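Local structure of NADH-dependent FAD reductase (Streptomyces globisporus, 4R82) at residues Gly33-Thr38 with Phe82-Leu87. The protein reduces FAD with NADH and releases the FADH2 by free diffusion to a halogenase and a monooxygenase that act in biosynthesis of the enediyne antibiotic C-1027. Sequence-based numbering, arbitrary orientation.
Sequences GVTVVT and FAVSVL
V36 and S85 face each other as a hydrogen-bonded pair in the antiparallel β-sheet of the flavin reductase-like domain, where strands 35-39 and 81-86 are neighbours between strands 45-49 and 131-143. The local strand axes run at 161° and approach to 4.6 Å.

Five backbone hydrogen bonds fix the register. V36 N reaches S85 O at 2.8 Å, in the carbonyl plane, and S85 N returns to V36 O; T38 and A83 make the same reciprocal pair. L87 N extends the pattern to V34 O, with an N-H...O angle of 162°. At the intervening non-hydrogen-bonded pairs, T35 CA lies 3.1 Å from S85 O and V37 CA makes a similar C-H...O contact with A83 O.

Side chains sort onto two faces. On that of T35, V37, V84 and V86, V84 sets CG1 anti to its backbone N (chi1 178°), which carries this methyl across to T35 CB and CG2, 3.7 Å from each. T35 OG1 bonds instead to A49 O, on strand 45-49, and F30 of the second subunit packs on T35. V37 CG1 meets the F82 ring obliquely at CD2. On the face of V36 and S85, L87, just beyond the strand, brings CD1 to 3.8 Å from V36 CG2, and the same methyl touches V34 CG1. The V34 side chain in turn comes within about 4 Å of the bound FAD, placing this end of the strand pair beside the flavin site.

Two waters add bridges between the strands. One accepts from V34 N and lies 3.0 Å from L87 O. The other joins the hydroxyls of T38 and S85, which also bond to P124 O and I126 N respectively, and it donates a hydrogen bond of 2.9 Å to V36 O, the carbonyl oxygen already bonded to S85 N.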
loop_
_atom_site.group_PDB
_atom_site.type_symbol
_atom_site.label_atom_id
_atom_site.label_comp_id
_atom_site.label_asym_id
_atom_site.label_seq_id
_atom_site.Cartn_x
_atom_site.Cartn_y
_atom_site.Cartn_z
ATOM N N GLY A 33 -0.989 1.072 6.959
ATOM C CA GLY A 33 -1.271 2.231 7.775
ATOM C C GLY A 33 -2.540 2.915 7.306
ATOM O O GLY A 33 -3.290 2.378 6.477
ATOM N N VAL A 34 -2.790 4.103 7.842
ATOM C CA VAL A 34 -3.966 4.878 7.467
ATOM C C VAL A 34 -3.511 6.309 7.282
ATOM O O VAL A 34 -2.772 6.831 8.118
ATOM C CB VAL A 34 -5.026 4.841 8.584
ATOM C CG1 VAL A 34 -6.279 5.581 8.142
ATOM C CG2 VAL A 34 -5.370 3.401 8.958
ATOM N N THR A 35 -3.932 6.941 6.190
ATOM C CA THR A 35 -3.627 8.352 5.979
ATOM C C THR A 35 -4.913 9.146 5.872
ATOM O O THR A 35 -6.003 8.579 5.697
ATOM C CB THR A 35 -2.838 8.594 4.673
ATOM O OG1 THR A 35 -3.721 8.459 3.551
ATOM C CG2 THR A 35 -1.694 7.597 4.535
ATOM N N VAL A 36 -4.787 10.462 5.968
ATOM C CA VAL A 36 -5.858 11.341 5.498
ATOM C C VAL A 36 -5.256 12.121 4.347
ATOM O O VAL A 36 -4.210 12.769 4.498
ATOM C CB VAL A 36 -6.367 12.302 6.584
ATOM C CG1 VAL A 36 -7.385 13.277 6.000
ATOM C CG2 VAL A 36 -6.999 11.519 7.737
ATOM N N VAL A 37 -5.895 12.030 3.188
ATOM C CA VAL A 37 -5.513 12.839 2.045
ATOM C C VAL A 37 -6.283 14.148 2.109
ATOM O O VAL A 37 -7.497 14.139 2.331
ATOM C CB VAL A 37 -5.848 12.110 0.731
ATOM C CG1 VAL A 37 -5.587 13.013 -0.480
ATOM C CG2 VAL A 37 -5.026 10.828 0.620
ATOM N N THR A 38 -5.596 15.271 1.912
ATOM C CA THR A 38 -6.287 16.553 1.933
ATOM C C THR A 38 -5.965 17.397 0.712
ATOM O O THR A 38 -4.918 17.229 0.071
ATOM C CB THR A 38 -5.969 17.368 3.204
ATOM O OG1 THR A 38 -4.548 17.551 3.310
ATOM C CG2 THR A 38 -6.473 16.649 4.454
ATOM N N PHE A 82 -1.860 17.809 -3.670
ATOM C CA PHE A 82 -2.604 17.248 -2.547
ATOM C C PHE A 82 -1.638 16.978 -1.414
ATOM O O PHE A 82 -0.426 17.053 -1.595
ATOM C CB PHE A 82 -3.389 15.968 -2.917
ATOM C CG PHE A 82 -2.525 14.796 -3.351
ATOM C CD1 PHE A 82 -2.182 14.634 -4.685
ATOM C CD2 PHE A 82 -2.060 13.859 -2.429
ATOM C CE1 PHE A 82 -1.407 13.560 -5.104
ATOM C CE2 PHE A 82 -1.274 12.782 -2.839
ATOM C CZ PHE A 82 -0.945 12.634 -4.180
ATOM N N ALA A 83 -2.164 16.707 -0.231
ATOM C CA ALA A 83 -1.286 16.374 0.875
ATOM C C ALA A 83 -1.691 15.046 1.472
ATOM O O ALA A 83 -2.857 14.620 1.370
ATOM C CB ALA A 83 -1.283 17.464 1.935
ATOM N N VAL A 84 -0.709 14.381 2.066
ATOM C CA VAL A 84 -0.966 13.121 2.757
ATOM C C VAL A 84 -0.507 13.251 4.204
ATOM O O VAL A 84 0.638 13.626 4.462
ATOM C CB VAL A 84 -0.203 11.958 2.079
ATOM C CG1 VAL A 84 -0.424 10.637 2.844
ATOM C CG2 VAL A 84 -0.613 11.814 0.623
ATOM N N SER A 85 -1.394 12.927 5.153
ATOM C CA SER A 85 -1.020 12.912 6.553
ATOM C C SER A 85 -1.091 11.469 7.002
ATOM O O SER A 85 -2.178 10.877 7.016
ATOM C CB SER A 85 -1.979 13.769 7.388
ATOM O OG SER A 85 -1.937 15.131 6.986
ATOM N N VAL A 86 0.060 10.901 7.358
ATOM C CA VAL A 86 0.103 9.527 7.840
ATOM C C VAL A 86 -0.296 9.526 9.305
ATOM O O VAL A 86 0.381 10.132 10.146
ATOM C CB VAL A 86 1.502 8.928 7.702
ATOM C CG1 VAL A 86 1.546 7.527 8.320
ATOM C CG2 VAL A 86 1.923 8.905 6.233
ATOM N N LEU A 87 -1.394 8.852 9.625
ATOM C CA LEU A 87 -1.955 8.954 10.965
ATOM C C LEU A 87 -1.178 8.150 11.990
ATOM O O LEU A 87 -0.759 7.023 11.730
ATOM C CB LEU A 87 -3.436 8.539 10.989
ATOM C CG LEU A 87 -4.380 9.432 10.173
ATOM C CD1 LEU A 87 -5.829 8.938 10.340
ATOM C CD2 LEU A 87 -4.245 10.898 10.581
HETATM O O HOH W 1 -0.585 4.843 9.700
HETATM O O HOH W 2 -3.184 15.448 4.538
#